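Local coordinates for protein ethylbenzene dehydrogenase alpha-subunit (Aromatoleum aromaticum, PDB 2IVF) that serves as the alpha-subunit of a molybdopterin oxidoreductase family enzyme and binds an iron/sulfur cluster, a molybdenum atom, MGD and MD1, at residues G80-P88 with A190-I198; S197-Y208 with N487-S495. All coordinates share one frame; numbering follows the deposited sequence.

Contact 1 of 2, residues G80-P88 with A190-I198; sequences GSHLNICWP and APHVHAGSI. With MD1 (phosphoric acid 4-(2-amino-4-oxo-3,4,5,6,-tetrahydro-pteridin-6-yl)-2-hydroxy-3,4-dimercapto-but-3-en-yl ester guanylate ester), chain N; SF4 (iron/sulfur cluster), chain K; ACT (acetate ion), chain E.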
loop_
_atom_site.group_PDB
_atom_site.type_symbol
_atom_site.label_atom_id
_atom_site.label_comp_id
_atom_site.label_asym_id
_atom_site.label_seq_id
_atom_site.Cartn_x
_atom_site.Cartn_y
_atom_site.Cartn_z
ATOM N N GLY A 80 15.522 -6.823 9.257
ATOM C CA GLY A 80 15.253 -6.375 7.914
ATOM C C GLY A 80 14.326 -5.182 7.873
ATOM O O GLY A 80 13.674 -4.825 8.840
ATOM N N SER A 81 14.353 -4.541 6.721
ATOM C CA SER A 81 13.436 -3.491 6.356
ATOM C C SER A 81 13.435 -3.441 4.822
ATOM O O SER A 81 14.044 -4.315 4.166
ATOM C CB SER A 81 13.812 -2.131 6.966
ATOM O OG SER A 81 12.701 -1.263 6.920
ATOM N N HIS A 82 12.732 -2.460 4.259
ATOM C CA HIS A 82 12.525 -2.334 2.807
ATOM C C HIS A 82 13.071 -0.986 2.311
ATOM O O HIS A 82 12.882 0.018 2.963
ATOM C CB HIS A 82 11.029 -2.547 2.557
ATOM C CG HIS A 82 10.455 -3.643 3.413
ATOM N ND1 HIS A 82 9.619 -3.415 4.496
ATOM C CD2 HIS A 82 10.734 -4.967 3.433
ATOM C CE1 HIS A 82 9.379 -4.558 5.113
ATOM N NE2 HIS A 82 10.020 -5.522 4.470
ATOM N N LEU A 83 13.795 -0.984 1.190
ATOM C CA LEU A 83 14.479 0.220 0.742
ATOM C C LEU A 83 13.646 1.008 -0.261
ATOM O O LEU A 83 13.943 2.164 -0.507
ATOM C CB LEU A 83 15.846 -0.139 0.181
ATOM C CG LEU A 83 16.846 -0.696 1.211
ATOM C CD1 LEU A 83 16.753 -0.044 2.595
ATOM C CD2 LEU A 83 16.657 -2.181 1.362
ATOM N N ASN A 84 12.583 0.386 -0.779
ATOM C CA ASN A 84 11.552 1.067 -1.561
ATOM C C ASN A 84 11.152 2.336 -0.879
ATOM O O ASN A 84 11.048 2.390 0.301
ATOM C CB ASN A 84 10.340 0.165 -1.938
ATOM C CG ASN A 84 9.643 -0.517 -0.771
ATOM O OD1 ASN A 84 9.040 -1.606 -0.950
ATOM N ND2 ASN A 84 9.690 0.093 0.432
ATOM N N ILE A 85 11.032 3.408 -1.644
ATOM C CA ILE A 85 10.687 4.672 -1.029
ATOM C C ILE A 85 9.183 4.806 -0.793
ATOM O O ILE A 85 8.448 5.428 -1.545
ATOM C CB ILE A 85 11.300 5.888 -1.777
ATOM C CG1 ILE A 85 12.829 5.772 -1.796
ATOM C CG2 ILE A 85 10.893 7.184 -1.071
ATOM C CD1 ILE A 85 13.498 5.601 -0.350
ATOM N N CYS A 86 8.711 4.173 0.280
ATOM C CA CYS A 86 7.553 4.698 0.960
ATOM C C CYS A 86 7.968 6.056 1.485
ATOM O O CYS A 86 9.151 6.285 1.718
ATOM C CB CYS A 86 7.110 3.750 2.075
ATOM S SG CYS A 86 8.530 2.985 2.966
ATOM N N TRP A 87 6.994 6.947 1.690
ATOM C CA TRP A 87 7.234 8.284 2.146
ATOM C C TRP A 87 6.055 8.761 2.989
ATOM O O TRP A 87 4.886 8.601 2.603
ATOM C CB TRP A 87 7.452 9.283 0.994
ATOM C CG TRP A 87 8.147 10.471 1.522
ATOM C CD1 TRP A 87 7.571 11.630 1.947
ATOM C CD2 TRP A 87 9.537 10.588 1.799
ATOM N NE1 TRP A 87 8.527 12.474 2.441
ATOM C CE2 TRP A 87 9.747 11.867 2.345
ATOM C CE3 TRP A 87 10.636 9.760 1.583
ATOM C CZ2 TRP A 87 11.020 12.348 2.695
ATOM C CZ3 TRP A 87 11.898 10.204 1.985
ATOM C CH2 TRP A 87 12.088 11.519 2.495
ATOM N N PRO A 88 6.359 9.357 4.144
ATOM C CA PRO A 88 7.666 9.356 4.806
ATOM C C PRO A 88 8.174 7.934 4.861
ATOM O O PRO A 88 7.373 7.020 5.031
ATOM C CB PRO A 88 7.336 9.886 6.185
ATOM C CG PRO A 88 6.230 10.820 5.967
ATOM C CD PRO A 88 5.370 10.152 4.907
ATOM N N ALA A 190 17.316 9.990 -13.501
ATOM C CA ALA A 190 16.465 10.215 -12.338
ATOM C C ALA A 190 16.308 8.932 -11.491
ATOM O O ALA A 190 15.187 8.537 -11.155
ATOM C CB ALA A 190 15.034 10.808 -12.781
ATOM N N PRO A 191 17.436 8.296 -11.085
ATOM C CA PRO A 191 17.238 7.093 -10.269
ATOM C C PRO A 191 16.672 7.452 -8.917
ATOM O O PRO A 191 17.098 8.460 -8.314
ATOM C CB PRO A 191 18.673 6.545 -10.089
ATOM C CG PRO A 191 19.518 7.727 -10.219
ATOM C CD PRO A 191 18.854 8.610 -11.236
ATOM N N HIS A 192 15.727 6.631 -8.432
ATOM C CA HIS A 192 15.227 6.777 -7.084
ATOM C C HIS A 192 16.075 5.942 -6.133
ATOM O O HIS A 192 17.136 5.458 -6.525
ATOM C CB HIS A 192 13.729 6.434 -7.011
ATOM C CG HIS A 192 12.965 7.318 -6.082
ATOM N ND1 HIS A 192 13.434 7.646 -4.825
ATOM C CD2 HIS A 192 11.743 7.909 -6.196
ATOM C CE1 HIS A 192 12.566 8.453 -4.234
ATOM N NE2 HIS A 192 11.524 8.612 -5.033
ATOM N N VAL A 193 15.665 5.814 -4.881
ATOM C CA VAL A 193 16.478 5.202 -3.862
ATOM C C VAL A 193 15.948 3.801 -3.545
ATOM O O VAL A 193 16.412 3.160 -2.604
ATOM C CB VAL A 193 16.576 6.117 -2.608
ATOM C CG1 VAL A 193 17.637 5.612 -1.599
ATOM C CG2 VAL A 193 16.892 7.543 -3.060
ATOM N N HIS A 194 15.013 3.305 -4.348
ATOM C CA HIS A 194 14.320 2.074 -3.973
ATOM C C HIS A 194 15.276 0.908 -3.839
ATOM O O HIS A 194 15.003 -0.022 -3.098
ATOM C CB HIS A 194 13.295 1.658 -5.001
ATOM C CG HIS A 194 12.423 2.765 -5.467
ATOM N ND1 HIS A 194 11.630 3.496 -4.610
ATOM C CD2 HIS A 194 12.216 3.264 -6.703
ATOM C CE1 HIS A 194 10.975 4.409 -5.307
ATOM N NE2 HIS A 194 11.297 4.278 -6.585
ATOM N N ALA A 195 16.329 0.914 -4.652
ATOM C CA ALA A 195 17.308 -0.174 -4.714
ATOM C C ALA A 195 18.216 -0.090 -3.509
ATOM O O ALA A 195 19.017 -0.985 -3.286
ATOM C CB ALA A 195 18.144 -0.059 -5.995
ATOM N N GLY A 196 18.126 1.027 -2.785
ATOM C CA GLY A 196 18.954 1.264 -1.616
ATOM C C GLY A 196 19.788 2.525 -1.759
ATOM O O GLY A 196 20.147 2.915 -2.852
ATOM N N SER A 197 20.049 3.149 -0.623
ATOM C CA SER A 197 20.926 4.316 -0.521
ATOM C C SER A 197 22.275 4.034 -1.139
ATOM O O SER A 197 22.860 4.925 -1.758
ATOM C CB SER A 197 21.071 4.748 0.960
ATOM O OG SER A 197 21.651 3.734 1.728
ATOM N N ILE A 198 22.754 2.796 -1.010
ATOM C CA ILE A 198 24.052 2.428 -1.515
ATOM C C ILE A 198 23.965 2.292 -3.031
ATOM O O ILE A 198 24.819 2.761 -3.733
ATOM C CB ILE A 198 24.560 1.116 -0.876
ATOM C CG1 ILE A 198 24.715 1.237 0.657
ATOM C CG2 ILE A 198 25.894 0.664 -1.501
ATOM C CD1 ILE A 198 24.857 -0.104 1.381
HETATM P PB MD1 N . 9.805 4.935 -10.090
HETATM O O3B MD1 N . 9.058 3.648 -9.555
HETATM O O1B MD1 N . 10.921 5.213 -9.150
HETATM O O2B MD1 N . 9.983 4.927 -11.559
HETATM O O3A MD1 N . 8.705 6.049 -9.835
HETATM C C10 MD1 N . 8.615 6.793 -8.601
HETATM C C11 MD1 N . 7.330 7.592 -8.748
HETATM O O11 MD1 N . 6.276 6.608 -8.471
HETATM C C12 MD1 N . 7.261 8.670 -7.700
HETATM S S12 MD1 N . 8.266 8.651 -6.316
HETATM C C13 MD1 N . 6.335 9.680 -7.778
HETATM S S13 MD1 N . 6.196 10.873 -6.592
HETATM C C14 MD1 N . 5.403 9.822 -8.920
HETATM N N15 MD1 N . 4.003 9.765 -8.669
HETATM C C16 MD1 N . 3.094 9.760 -9.696
HETATM C C15 MD1 N . 1.755 9.828 -9.358
HETATM O O14 MD1 N . 1.381 9.903 -8.157
HETATM N N17 MD1 N . 0.898 9.737 -10.407
HETATM C C17 MD1 N . 1.350 9.660 -11.725
HETATM N N16 MD1 N . 0.421 9.603 -12.670
HETATM N N18 MD1 N . 2.661 9.645 -12.016
HETATM C C20 MD1 N . 3.522 9.701 -11.023
HETATM N N8 MD1 N . 4.849 9.739 -11.314
HETATM C C7 MD1 N . 5.906 9.723 -10.339
HETATM P PA MD1 N . 8.915 2.146 -10.115
HETATM O O1A MD1 N . 8.612 1.315 -8.910
HETATM O O2A MD1 N . 7.906 2.160 -11.198
HETATM O "O5'" MD1 N . 10.319 1.753 -10.722
HETATM C "C5'" MD1 N . 11.370 1.531 -9.788
HETATM C "C4'" MD1 N . 12.028 0.247 -10.082
HETATM O "O4'" MD1 N . 12.926 0.074 -8.992
HETATM C "C1'" MD1 N . 13.039 -1.342 -8.848
HETATM N N9 MD1 N . 13.577 -1.779 -7.552
HETATM C C4 MD1 N . 14.813 -2.228 -7.396
HETATM N N3 MD1 N . 15.806 -2.357 -8.307
HETATM C C2 MD1 N . 16.999 -2.823 -7.936
HETATM N N2 MD1 N . 18.008 -2.942 -8.840
HETATM N N1 MD1 N . 17.155 -3.243 -6.629
HETATM C C6 MD1 N . 16.190 -3.142 -5.656
HETATM O O6 MD1 N . 16.458 -3.480 -4.503
HETATM C C5 MD1 N . 14.957 -2.600 -6.049
HETATM N N7 MD1 N . 13.799 -2.369 -5.441
HETATM C C8 MD1 N . 12.975 -1.860 -6.362
HETATM C "C2'" MD1 N . 11.613 -1.860 -9.006
HETATM O "O2'" MD1 N . 11.541 -3.245 -9.426
HETATM C "C3'" MD1 N . 10.988 -0.877 -10.007
HETATM O "O3'" MD1 N . 10.812 -1.473 -11.319
HETATM FE FE1 SF4 K . 5.943 -0.796 4.447
HETATM FE FE2 SF4 K . 7.539 0.063 6.469
HETATM FE FE3 SF4 K . 8.550 -1.548 4.604
HETATM FE FE4 SF4 K . 7.896 1.039 3.962
HETATM S S1 SF4 K . 9.573 0.383 5.334
HETATM S S2 SF4 K . 7.420 -0.914 2.736
HETATM S S3 SF4 K . 6.085 1.323 5.329
HETATM S S4 SF4 K . 6.898 -2.106 6.108
HETATM C C ACT E . 9.865 10.640 -2.976
HETATM O O ACT E . 9.549 10.104 -4.027
HETATM O OXT ACT E . 8.868 10.871 -2.233
HETATM C CH3 ACT E . 11.282 10.983 -2.674
#
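Ile85 and His194 join the iron/sulfur cluster loop to the loop that leads into helix 197-210. This is the cofactor core of a molybdopterin oxidoreductase family protein. The backbone N of Ile85 donates to His194 ND1 at 3.0 Å. The bond is nearly straight, 171° at the hydrogen, and lies in the plane of the imidazole. At the far edge of the same ring, NE2 donates to O1B of MD1 at 2.8 Å. The ring is thus held at two edges, and it links the cluster loop directly to a phosphate.

The tight, buried part centres on Ile85, His192 and His194. CG1 of Ile85 is anti to the carbonyl carbon (chi1 -60°) and meets His192 ND1 at 3.6 Å. In this crystal the His192 ring is bonded at both nitrogens. ND1 accepts from the backbone N of Val193, and NE2 donates to an acetate ion, probably from the crystallisation liquor. His194 CE1 lies over one face of this ring.

Val193, on the type I turn that ends at Gly196, marks the edge toward solvent. It is the one touching residue that is partly exposed, yet its CB still packs on Ile85 CG1 at 3.8 Å. On another flank, side chain meets backbone: Leu83 CB lies 3.4 Å from His194 O and 3.9 Å from Gly196 CA, where the chain enters the helix. His194 O stays close to Asn84 N without bonding to it; it accepts from Tyr655 OH instead.

Residues beside these contacts hold the cluster. Cys86 SG binds iron FE4 at 2.3 Å. The other protein ligand in the 80-88 loop is a histidine: His82 ND1 binds iron FE3 at 2.2 Å.

Contact 2 of 2, residues S197-Y208 with N487-S495; sequences SIAWGAGFRMTY and NMVYLGVMS
Met488 comes obliquely to the Trp200 indole, and the two side chains cross at about a right angle. Met488 CB lies 3.9 Å from Trp200 CE3. Met488 SD sits 5.1 Å from the centroid of the five-membered ring of Trp200, a Met-aromatic contact. One face of the indole carries Phe204 CB. The Phe204 ring has Val489 O at its edge, and Val493 CG1 approaches it obliquely, 3.6 Å from CE2. Tyr208 has Val493 O at its edge, in plane. A water bonded to Tyr208 OH also donates a weak bond to Val493 O.

The guanidinium of Arg205 takes Met494 O end-on. NH1 and NH2 both donate to this one atom, at 2.9 and 3.0 Å, and the oxygen lies in the guanidinium plane. NH1 gives a further, weak bond to Leu491 O. The side chain is extended from CG to NE, with CG anti to the backbone N (chi1 -174°), which carries the group to the C-terminal end of helix 486-493. NE and NH2 are held further by the carbonyls of Phe727 and Lys726. Gly492 O is buried with no hydrogen-bond partner in the model; Arg205 CA makes a C-H...O contact to it at 3.4 Å.

Ser197 CB and Met488 CG are tightly packed. Gly201 faces the other helix with bare backbone, beside Leu491 CD2. Gly492 leaves room for the Phe204 ring, whose CD2 lies against its CA. The axes of the short segments come within 8.1 Å and cross at -35°. This is close helix-helix packing through glycines in a molybdopterin oxidoreductase.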
loop_
_atom_site.group_PDB
_atom_site.type_symbol
_atom_site.label_atom_id
_atom_site.label_comp_id
_atom_site.label_asym_id
_atom_site.label_seq_id
_atom_site.Cartn_x
_atom_site.Cartn_y
_atom_site.Cartn_z
ATOM N N SER A 197 20.049 3.149 -0.623
ATOM C CA SER A 197 20.926 4.316 -0.521
ATOM C C SER A 197 22.275 4.034 -1.139
ATOM O O SER A 197 22.860 4.925 -1.758
ATOM C CB SER A 197 21.071 4.748 0.960
ATOM O OG SER A 197 21.651 3.734 1.728
ATOM N N ILE A 198 22.754 2.796 -1.010
ATOM C CA ILE A 198 24.052 2.428 -1.515
ATOM C C ILE A 198 23.965 2.292 -3.031
ATOM O O ILE A 198 24.819 2.761 -3.733
ATOM C CB ILE A 198 24.560 1.116 -0.876
ATOM C CG1 ILE A 198 24.715 1.237 0.657
ATOM C CG2 ILE A 198 25.894 0.664 -1.501
ATOM C CD1 ILE A 198 24.857 -0.104 1.381
ATOM N N ALA A 199 22.886 1.700 -3.525
ATOM C CA ALA A 199 22.642 1.662 -4.978
ATOM C C ALA A 199 22.496 3.067 -5.570
ATOM O O ALA A 199 22.997 3.340 -6.633
ATOM C CB ALA A 199 21.383 0.852 -5.242
ATOM N N TRP A 200 21.812 3.967 -4.864
ATOM C CA TRP A 200 21.688 5.370 -5.318
ATOM C C TRP A 200 23.080 6.032 -5.347
ATOM O O TRP A 200 23.513 6.629 -6.373
ATOM C CB TRP A 200 20.693 6.178 -4.443
ATOM C CG TRP A 200 20.413 7.480 -5.110
ATOM C CD1 TRP A 200 19.415 7.756 -5.995
ATOM C CD2 TRP A 200 21.244 8.642 -5.075
ATOM N NE1 TRP A 200 19.525 9.045 -6.447
ATOM C CE2 TRP A 200 20.639 9.610 -5.898
ATOM C CE3 TRP A 200 22.376 8.991 -4.344
ATOM C CZ2 TRP A 200 21.160 10.887 -6.064
ATOM C CZ3 TRP A 200 22.943 10.285 -4.562
ATOM C CH2 TRP A 200 22.306 11.197 -5.402
ATOM N N GLY A 201 23.778 5.929 -4.222
ATOM C CA GLY A 201 25.185 6.302 -4.160
ATOM C C GLY A 201 26.012 5.759 -5.296
ATOM O O GLY A 201 26.731 6.497 -5.949
ATOM N N ALA A 202 25.912 4.461 -5.556
ATOM C CA ALA A 202 26.662 3.850 -6.673
ATOM C C ALA A 202 26.378 4.534 -8.021
ATOM O O ALA A 202 27.297 4.943 -8.731
ATOM C CB ALA A 202 26.313 2.382 -6.748
ATOM N N GLY A 203 25.097 4.685 -8.351
ATOM C CA GLY A 203 24.682 5.221 -9.654
ATOM C C GLY A 203 25.128 6.662 -9.801
ATOM O O GLY A 203 25.646 7.074 -10.839
ATOM N N PHE A 204 24.954 7.427 -8.733
ATOM C CA PHE A 204 25.394 8.821 -8.732
ATOM C C PHE A 204 26.912 8.951 -8.830
ATOM O O PHE A 204 27.447 9.771 -9.595
ATOM C CB PHE A 204 24.867 9.505 -7.481
ATOM C CG PHE A 204 25.401 10.885 -7.270
ATOM C CD1 PHE A 204 25.330 11.845 -8.275
ATOM C CD2 PHE A 204 25.963 11.233 -6.054
ATOM C CE1 PHE A 204 25.821 13.122 -8.084
ATOM C CE2 PHE A 204 26.476 12.531 -5.856
ATOM C CZ PHE A 204 26.415 13.462 -6.887
ATOM N N ARG A 205 27.610 8.109 -8.068
ATOM C CA ARG A 205 29.053 8.120 -8.050
ATOM C C ARG A 205 29.569 7.780 -9.454
ATOM O O ARG A 205 30.511 8.383 -9.972
ATOM C CB ARG A 205 29.533 7.114 -7.008
ATOM C CG ARG A 205 31.025 7.097 -6.769
ATOM C CD ARG A 205 31.344 6.155 -5.599
ATOM N NE ARG A 205 32.764 6.200 -5.351
ATOM C CZ ARG A 205 33.378 7.160 -4.672
ATOM N NH1 ARG A 205 32.698 8.154 -4.151
ATOM N NH2 ARG A 205 34.672 7.123 -4.537
ATOM N N MET A 206 28.970 6.762 -10.057
ATOM C CA MET A 206 29.324 6.371 -11.422
ATOM C C MET A 206 29.152 7.517 -12.410
ATOM O O MET A 206 30.054 7.837 -13.166
ATOM C CB MET A 206 28.461 5.179 -11.828
ATOM C CG MET A 206 28.689 4.651 -13.237
ATOM S SD MET A 206 27.210 3.776 -13.793
ATOM C CE MET A 206 25.904 4.646 -12.952
ATOM N N THR A 207 27.988 8.146 -12.382
ATOM C CA THR A 207 27.687 9.205 -13.323
ATOM C C THR A 207 28.613 10.377 -13.090
ATOM O O THR A 207 29.232 10.903 -14.007
ATOM C CB THR A 207 26.200 9.608 -13.229
ATOM O OG1 THR A 207 25.394 8.412 -13.300
ATOM C CG2 THR A 207 25.854 10.594 -14.376
ATOM N N TYR A 208 28.785 10.737 -11.828
ATOM C CA TYR A 208 29.748 11.788 -11.467
ATOM C C TYR A 208 31.190 11.491 -11.920
ATOM O O TYR A 208 31.915 12.354 -12.483
ATOM C CB TYR A 208 29.672 11.963 -9.960
ATOM C CG TYR A 208 30.666 12.897 -9.383
ATOM C CD1 TYR A 208 30.886 14.159 -9.937
ATOM C CD2 TYR A 208 31.380 12.543 -8.235
ATOM C CE1 TYR A 208 31.795 15.026 -9.364
ATOM C CE2 TYR A 208 32.294 13.399 -7.673
ATOM C CZ TYR A 208 32.494 14.640 -8.235
ATOM O OH TYR A 208 33.409 15.493 -7.667
ATOM N N ASN A 487 24.606 10.384 4.019
ATOM C CA ASN A 487 25.153 9.031 3.812
ATOM C C ASN A 487 25.274 8.703 2.328
ATOM O O ASN A 487 26.246 8.101 1.911
ATOM C CB ASN A 487 24.352 7.951 4.560
ATOM C CG ASN A 487 22.888 7.932 4.199
ATOM O OD1 ASN A 487 22.230 8.962 4.206
ATOM N ND2 ASN A 487 22.371 6.761 3.849
ATOM N N MET A 488 24.310 9.170 1.542
ATOM C CA MET A 488 24.327 8.974 0.104
ATOM C C MET A 488 25.196 9.985 -0.608
ATOM O O MET A 488 26.021 9.601 -1.475
ATOM C CB MET A 488 22.911 9.039 -0.433
ATOM C CG MET A 488 22.142 7.843 -0.072
ATOM S SD MET A 488 20.466 7.981 -0.657
ATOM C CE MET A 488 19.634 8.732 0.739
ATOM N N VAL A 489 25.079 11.272 -0.274
ATOM C CA VAL A 489 25.831 12.244 -1.091
ATOM C C VAL A 489 27.321 12.224 -0.817
ATOM O O VAL A 489 28.079 12.394 -1.741
ATOM C CB VAL A 489 25.258 13.679 -1.081
ATOM C CG1 VAL A 489 23.725 13.648 -1.273
ATOM C CG2 VAL A 489 25.627 14.374 0.183
ATOM N N TYR A 490 27.779 12.001 0.409
ATOM C CA TYR A 490 29.241 11.860 0.632
ATOM C C TYR A 490 29.795 10.571 0.023
ATOM O O TYR A 490 30.903 10.554 -0.565
ATOM C CB TYR A 490 29.614 11.923 2.114
ATOM C CG TYR A 490 29.501 13.291 2.723
ATOM C CD1 TYR A 490 30.568 14.175 2.688
ATOM C CD2 TYR A 490 28.342 13.694 3.354
ATOM C CE1 TYR A 490 30.462 15.438 3.254
ATOM C CE2 TYR A 490 28.218 14.941 3.893
ATOM C CZ TYR A 490 29.267 15.801 3.863
ATOM O OH TYR A 490 29.164 17.060 4.407
ATOM N N LEU A 491 29.045 9.488 0.151
ATOM C CA LEU A 491 29.420 8.254 -0.521
ATOM C C LEU A 491 29.538 8.499 -2.023
ATOM O O LEU A 491 30.420 7.963 -2.676
ATOM C CB LEU A 491 28.415 7.162 -0.238
ATOM C CG LEU A 491 28.737 5.808 -0.837
ATOM C CD1 LEU A 491 30.007 5.275 -0.250
ATOM C CD2 LEU A 491 27.566 4.842 -0.579
ATOM N N GLY A 492 28.666 9.338 -2.544
ATOM C CA GLY A 492 28.641 9.632 -3.939
ATOM C C GLY A 492 29.798 10.444 -4.460
ATOM O O GLY A 492 30.154 10.299 -5.629
ATOM N N VAL A 493 30.402 11.290 -3.616
ATOM C CA VAL A 493 31.442 12.221 -4.113
ATOM C C VAL A 493 32.805 12.104 -3.505
ATOM O O VAL A 493 33.768 12.562 -4.114
ATOM C CB VAL A 493 31.006 13.699 -4.023
ATOM C CG1 VAL A 493 29.705 13.898 -4.858
ATOM C CG2 VAL A 493 30.803 14.141 -2.579
ATOM N N MET A 494 32.951 11.488 -2.340
ATOM C CA MET A 494 34.248 11.524 -1.711
ATOM C C MET A 494 35.253 10.704 -2.484
ATOM O O MET A 494 34.911 9.683 -3.065
ATOM C CB MET A 494 34.166 11.022 -0.288
ATOM C CG MET A 494 33.472 12.004 0.620
ATOM S SD MET A 494 33.493 11.497 2.369
ATOM C CE MET A 494 32.745 9.861 2.320
ATOM N N SER A 495 36.489 11.143 -2.451
ATOM C CA SER A 495 37.563 10.422 -3.079
ATOM C C SER A 495 38.204 9.394 -2.140
ATOM O O SER A 495 38.917 8.514 -2.595
ATOM C CB SER A 495 38.601 11.393 -3.625
ATOM O OG SER A 495 39.205 12.105 -2.579
HETATM O O HOH W 1 34.304 15.802 -5.084
#

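The segments of contacts 1 and 2 overlap at Ser197 and Ile198, at the start of helix 197-210; along the chain contact 1 closes before contact 2 opens. Contact 1 lies at the N-terminal approach to this helix, beside the cofactors, and contact 2 packs the helix body against helix 486-493. Their centres are 14 Å apart. They also touch directly: Val193 CG1 is 3.8 Å from Met488 SD, and Val193 CG2 is 3.9 Å from Trp200 CD1. The side chain of His192 in contact 1 comes within about 4 Å of the molybdenum atom. That of Trp200 in contact 2 is about 12 Å from the metal and about 9 Å from MD1, so contact 2 lies a layer behind the cofactor site.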